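Bpsl2520 (Burkholderia pseudomallei K96243, PDB 6F03) is a putative exported antigen of unknown biochemical function, built almost wholly of helices and belonging to the DUF2059 family. Local coordinates at residues B[44-49]-B[128-133]; B[51-56]-B[147-152]. One frame throughout, in Å; residues are numbered along the deposited sequence.

Contact 1: residues B[44-49]-B[128-133]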
loop_
_atom_site.group_PDB
_atom_site.type_symbol
_atom_site.label_atom_id
_atom_site.label_comp_id
_atom_site.label_asym_id
_atom_site.label_seq_id
_atom_site.Cartn_x
_atom_site.Cartn_y
_atom_site.Cartn_z
ATOM N N ALA B 44 -11.162 15.144 -25.246
ATOM C CA ALA B 44 -12.597 15.110 -24.992
ATOM C C ALA B 44 -13.061 13.715 -24.603
ATOM O O ALA B 44 -13.972 13.569 -23.789
ATOM C CB ALA B 44 -13.363 15.609 -26.218
ATOM N N ALA B 45 -12.445 12.674 -25.155
ATOM C CA ALA B 45 -12.829 11.324 -24.755
ATOM C C ALA B 45 -12.419 11.049 -23.315
ATOM O O ALA B 45 -13.191 10.479 -22.534
ATOM C CB ALA B 45 -12.209 10.297 -25.711
ATOM N N ILE B 46 -11.219 11.486 -22.933
ATOM C CA ILE B 46 -10.767 11.271 -21.569
ATOM C C ILE B 46 -11.627 12.050 -20.589
ATOM O O ILE B 46 -11.951 11.561 -19.496
ATOM C CB ILE B 46 -9.279 11.620 -21.432
ATOM C CG1 ILE B 46 -8.442 10.575 -22.175
ATOM C CG2 ILE B 46 -8.916 11.700 -19.976
ATOM C CD1 ILE B 46 -6.960 10.962 -22.397
ATOM N N LYS B 47 -11.999 13.274 -20.944
ATOM C CA LYS B 47 -12.879 14.029 -20.065
ATOM C C LYS B 47 -14.168 13.254 -19.776
ATOM O O LYS B 47 -14.634 13.226 -18.632
ATOM C CB LYS B 47 -13.168 15.403 -20.675
ATOM C CG LYS B 47 -14.124 16.268 -19.865
ATOM C CD LYS B 47 -14.436 17.531 -20.631
ATOM C CE LYS B 47 -15.441 18.395 -19.909
ATOM N NZ LYS B 47 -16.190 19.221 -20.904
ATOM N N ASP B 48 -14.766 12.623 -20.795
ATOM C CA ASP B 48 -15.946 11.796 -20.541
ATOM C C ASP B 48 -15.612 10.564 -19.701
ATOM O O ASP B 48 -16.401 10.173 -18.832
ATOM C CB ASP B 48 -16.622 11.400 -21.849
ATOM C CG ASP B 48 -17.390 12.558 -22.476
ATOM O OD1 ASP B 48 -17.580 13.586 -21.782
ATOM O OD2 ASP B 48 -17.829 12.433 -23.642
ATOM N N LEU B 49 -14.450 9.943 -19.919
ATOM C CA LEU B 49 -14.091 8.791 -19.097
ATOM C C LEU B 49 -13.909 9.196 -17.639
ATOM O O LEU B 49 -14.391 8.515 -16.736
ATOM C CB LEU B 49 -12.827 8.120 -19.628
ATOM C CG LEU B 49 -12.395 6.890 -18.822
ATOM C CD1 LEU B 49 -13.556 5.975 -18.641
ATOM C CD2 LEU B 49 -11.273 6.144 -19.503
ATOM N N ALA B 128 -2.661 15.020 -13.942
ATOM C CA ALA B 128 -1.950 13.745 -13.917
ATOM C C ALA B 128 -2.839 12.595 -14.391
ATOM O O ALA B 128 -2.363 11.675 -15.062
ATOM C CB ALA B 128 -1.408 13.467 -12.512
ATOM N N GLN B 129 -4.139 12.636 -14.082
ATOM C CA GLN B 129 -5.030 11.586 -14.576
ATOM C C GLN B 129 -5.179 11.650 -16.091
ATOM O O GLN B 129 -5.117 10.613 -16.768
ATOM C CB GLN B 129 -6.399 11.679 -13.887
ATOM C CG GLN B 129 -6.374 11.305 -12.400
ATOM C CD GLN B 129 -7.695 11.630 -11.678
ATOM O OE1 GLN B 129 -8.312 12.673 -11.924
ATOM N NE2 GLN B 129 -8.137 10.719 -10.801
ATOM N N TYR B 130 -5.360 12.850 -16.656
ATOM C CA TYR B 130 -5.398 12.952 -18.114
ATOM C C TYR B 130 -4.148 12.340 -18.726
ATOM O O TYR B 130 -4.229 11.517 -19.653
ATOM C CB TYR B 130 -5.516 14.414 -18.567
ATOM C CG TYR B 130 -6.926 14.941 -18.675
ATOM C CD1 TYR B 130 -7.593 15.475 -17.557
ATOM C CD2 TYR B 130 -7.600 14.911 -19.890
ATOM C CE1 TYR B 130 -8.905 15.965 -17.657
ATOM C CE2 TYR B 130 -8.904 15.385 -20.006
ATOM C CZ TYR B 130 -9.551 15.907 -18.891
ATOM O OH TYR B 130 -10.841 16.376 -19.026
ATOM N N ASP B 131 -2.977 12.753 -18.224
ATOM C CA ASP B 131 -1.705 12.304 -18.790
ATOM C C ASP B 131 -1.543 10.795 -18.650
ATOM O O ASP B 131 -1.138 10.113 -19.604
ATOM C CB ASP B 131 -0.540 13.048 -18.121
ATOM C CG ASP B 131 -0.495 14.537 -18.500
ATOM O OD1 ASP B 131 -1.076 14.900 -19.554
ATOM O OD2 ASP B 131 0.101 15.349 -17.730
ATOM N N ALA B 132 -1.894 10.241 -17.485
ATOM C CA ALA B 132 -1.763 8.794 -17.329
ATOM C C ALA B 132 -2.670 8.036 -18.313
ATOM O O ALA B 132 -2.242 7.045 -18.920
ATOM C CB ALA B 132 -2.078 8.388 -15.892
ATOM N N TYR B 133 -3.929 8.471 -18.478
ATOM C CA TYR B 133 -4.805 7.759 -19.410
ATOM C C TYR B 133 -4.332 7.911 -20.847
ATOM O O TYR B 133 -4.369 6.950 -21.617
ATOM C CB TYR B 133 -6.259 8.224 -19.277
ATOM C CG TYR B 133 -6.957 7.462 -18.179
ATOM C CD1 TYR B 133 -7.447 6.174 -18.406
ATOM C CD2 TYR B 133 -7.067 7.999 -16.889
ATOM C CE1 TYR B 133 -8.065 5.452 -17.386
ATOM C CE2 TYR B 133 -7.673 7.295 -15.866
ATOM C CZ TYR B 133 -8.170 6.023 -16.115
ATOM O OH TYR B 133 -8.756 5.316 -15.090
#

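Contact 2: residues B[51-56]-B[147-152]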
loop_
_atom_site.group_PDB
_atom_site.type_symbol
_atom_site.label_atom_id
_atom_site.label_comp_id
_atom_site.label_asym_id
_atom_site.label_seq_id
_atom_site.Cartn_x
_atom_site.Cartn_y
_atom_site.Cartn_z
ATOM N N ASP B 51 -15.260 11.639 -16.008
ATOM C CA ASP B 51 -16.587 11.841 -15.427
ATOM C C ASP B 51 -17.248 10.510 -15.050
ATOM O O ASP B 51 -17.862 10.388 -13.986
ATOM C CB ASP B 51 -17.452 12.622 -16.418
ATOM C CG ASP B 51 -18.838 12.908 -15.893
ATOM O OD1 ASP B 51 -18.943 13.723 -14.940
ATOM O OD2 ASP B 51 -19.818 12.329 -16.442
ATOM N N ALA B 52 -17.125 9.496 -15.905
ATOM C CA ALA B 52 -17.803 8.228 -15.661
ATOM C C ALA B 52 -17.194 7.451 -14.494
ATOM O O ALA B 52 -17.889 6.647 -13.861
ATOM C CB ALA B 52 -17.786 7.366 -16.939
ATOM N N ILE B 53 -15.903 7.627 -14.207
ATOM C CA ILE B 53 -15.317 6.902 -13.081
ATOM C C ILE B 53 -15.326 7.758 -11.817
ATOM O O ILE B 53 -14.706 7.395 -10.811
ATOM C CB ILE B 53 -13.891 6.428 -13.415
ATOM C CG1 ILE B 53 -12.944 7.619 -13.608
ATOM C CG2 ILE B 53 -13.896 5.555 -14.677
ATOM C CD1 ILE B 53 -11.447 7.206 -13.814
ATOM N N ASP B 54 -15.999 8.910 -11.860
ATOM C CA ASP B 54 -15.966 9.886 -10.765
ATOM C C ASP B 54 -14.519 10.206 -10.355
ATOM O O ASP B 54 -14.100 10.013 -9.210
ATOM C CB ASP B 54 -16.789 9.389 -9.564
ATOM C CG ASP B 54 -16.990 10.473 -8.482
ATOM O OD1 ASP B 54 -16.671 11.663 -8.735
ATOM O OD2 ASP B 54 -17.468 10.123 -7.372
ATOM N N ALA B 55 -13.756 10.732 -11.314
ATOM C CA ALA B 55 -12.347 11.000 -11.043
ATOM C C ALA B 55 -12.109 11.926 -9.844
ATOM O O ALA B 55 -11.107 11.713 -9.144
ATOM C CB ALA B 55 -11.681 11.567 -12.302
ATOM N N PRO B 56 -12.948 12.932 -9.550
ATOM C CA PRO B 56 -12.678 13.774 -8.366
ATOM C C PRO B 56 -12.661 12.994 -7.066
ATOM O O PRO B 56 -11.877 13.294 -6.146
ATOM C CB PRO B 56 -13.816 14.802 -8.394
ATOM C CG PRO B 56 -14.206 14.884 -9.854
ATOM C CD PRO B 56 -14.056 13.467 -10.371
ATOM N N THR B 147 -17.906 3.353 -22.305
ATOM C CA THR B 147 -19.101 2.542 -22.503
ATOM C C THR B 147 -19.262 1.519 -21.387
ATOM O O THR B 147 -20.342 1.384 -20.805
ATOM C CB THR B 147 -19.036 1.823 -23.849
ATOM O OG1 THR B 147 -19.077 2.787 -24.909
ATOM C CG2 THR B 147 -20.215 0.827 -23.956
ATOM N N PHE B 148 -18.194 0.795 -21.055
ATOM C CA PHE B 148 -18.320 -0.170 -19.969
ATOM C C PHE B 148 -18.635 0.526 -18.637
ATOM O O PHE B 148 -19.489 0.061 -17.873
ATOM C CB PHE B 148 -17.066 -1.021 -19.865
ATOM C CG PHE B 148 -16.975 -1.797 -18.585
ATOM C CD1 PHE B 148 -17.780 -2.905 -18.383
ATOM C CD2 PHE B 148 -16.087 -1.410 -17.580
ATOM C CE1 PHE B 148 -17.714 -3.623 -17.203
ATOM C CE2 PHE B 148 -16.004 -2.123 -16.386
ATOM C CZ PHE B 148 -16.822 -3.234 -16.199
ATOM N N TYR B 149 -17.972 1.648 -18.344
ATOM C CA TYR B 149 -18.168 2.279 -17.032
ATOM C C TYR B 149 -19.567 2.865 -16.863
ATOM O O TYR B 149 -20.085 2.909 -15.738
ATOM C CB TYR B 149 -17.127 3.377 -16.785
ATOM C CG TYR B 149 -15.771 2.861 -16.374
ATOM C CD1 TYR B 149 -15.634 2.030 -15.262
ATOM C CD2 TYR B 149 -14.621 3.255 -17.038
ATOM C CE1 TYR B 149 -14.382 1.571 -14.846
ATOM C CE2 TYR B 149 -13.363 2.802 -16.631
ATOM C CZ TYR B 149 -13.267 1.965 -15.535
ATOM O OH TYR B 149 -12.057 1.519 -15.124
ATOM N N LYS B 150 -20.179 3.344 -17.944
ATOM C CA LYS B 150 -21.553 3.823 -17.897
ATOM C C LYS B 150 -22.586 2.701 -17.976
ATOM O O LYS B 150 -23.748 2.950 -17.685
ATOM C CB LYS B 150 -21.801 4.848 -19.015
ATOM C CG LYS B 150 -20.971 6.112 -18.814
ATOM C CD LYS B 150 -21.502 7.308 -19.582
ATOM C CE LYS B 150 -22.318 8.253 -18.672
ATOM N NZ LYS B 150 -21.493 8.904 -17.568
ATOM N N SER B 151 -22.205 1.477 -18.320
ATOM C CA SER B 151 -23.169 0.382 -18.319
ATOM C C SER B 151 -23.563 0.022 -16.888
ATOM O O SER B 151 -22.873 0.387 -15.936
ATOM C CB SER B 151 -22.595 -0.837 -19.036
ATOM O OG SER B 151 -21.585 -1.467 -18.263
ATOM N N PRO B 152 -24.696 -0.669 -16.708
ATOM C CA PRO B 152 -25.097 -1.043 -15.335
ATOM C C PRO B 152 -24.051 -1.867 -14.602
ATOM O O PRO B 152 -23.849 -1.676 -13.399
ATOM C CB PRO B 152 -26.380 -1.859 -15.546
ATOM C CG PRO B 152 -26.922 -1.366 -16.879
ATOM C CD PRO B 152 -25.714 -1.025 -17.720
HETATM O O HOH W 1 -19.052 10.581 -19.163
#

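Contact 1: residues B[44-49]-B[128-133]
The phenol oxygen of Tyr130 presses against the aliphatic stem of Lys47, with OH only 3.0 Å from Lys47 CB, a tight approach that may be partly a matter of the model. No hydrogen bond joins the pair. The lysine chain runs alongside the phenol, pointing the same way, and its first torsion (chi1 178°) sets CG opposite the backbone N, which lays the stem against the oxygen while the ammonium end leads away from helix 119-136. Lys43, one turn earlier, adds a cation-pi contact to the same ring. Ile46 meets the ring aslant through its CG2 methyl, 3.5 Å from Tyr130 CD2. Its other branch ends in CD1, 4.2 Å from Tyr133 CB, and its two branches thereby reach both tyrosines. The flat ring of Tyr130 thus accepts both Ile46 and the Lys43 cation. Leu49, a turn further on, brings CD2 to 3.9 Å from Tyr133 CE1, the two side chains lying roughly perpendicular. Tyrosine suits position 133 because its ring takes Leu49 while its OH is hydrogen-bonded to Gln161 of the second subunit. The axes of 44-49 and 128-133 approach to 10.3 Å at 115°, as steeply crossed helices packed through aromatic and aliphatic side chains in an all-alpha fold.

Contact 2: residues B[51-56]-B[147-152]
Ile53 and Tyr149 meet in a CH-pi contact: the CG2 methyl of Ile53 sits over one face of the phenol ring, 3.4 Å from its centroid and 16° off the ring normal, slightly displaced toward the CD2-CE2 side. Chi1 of 65° turns Ile53 CG1 between the backbone N and the carbonyl carbon, leaving CG2 to face the ring. The opposite face of Tyr149 has Phe148 CD2 near its rim, and Leu49, Phe157 and Ile158 also touch the residue, as befits a large buried aromatic.

The remaining apolar contacts belong to Ala52, whose single methyl lets the two backbones come close, the CA atoms of Ala52 and Tyr149 being 6.1 Å apart. Its CB lies 4.0 Å from Tyr149 CB and 3.9 Å from Lys150 CG.

Ile53 owes its place to the end of helix 40-52, which closes in a Schellman motif. Asp54, with positive phi, is the C-prime residue and also at the N-cap position of helix 55-84, where helix 40-52 gives way to helix 55-84.

At the exposed side of the contact, charged groups meet. Asp51 OD2 and Lys150 NZ form a long salt bridge of 4.0 Å, bridged too by a water held weakly by both; Lys150 bends at chi3 and chi4 to bring its ammonium group round.

At the other helix junction, Ser151 OG donates to Phe148 O at 2.6 Å, a carbonyl that also accepts from Ser151 N. From its N-cap position the same hydroxyl accepts from Gly154 N, a small polar side chain thus joining helix 139-150 to helix 152-193.

In the fold
Contacts 1 and 2 share helix 40-52, and their centres are about 12 Å apart. Helices 119-136 and 139-150, consecutive in the chain, supply the partners, so the short N-terminal helix is packed against both. The two contacts touch directly: Leu49 CD1 is 3.3 Å from Tyr149 CD2, and Tyr133 OH is 3.5 Å from Ile53 CD1, so that the two sets of side chains adjoin. Both also reach the second subunit, contact 1 through Tyr133 and contact 2 through Phe148, whose ring stacks on Phe148 of that subunit. Acetate, probably from the crystallisation liquor, lies about 3 Å from the Asp51 side chain and about 5 Å from that of Lys47.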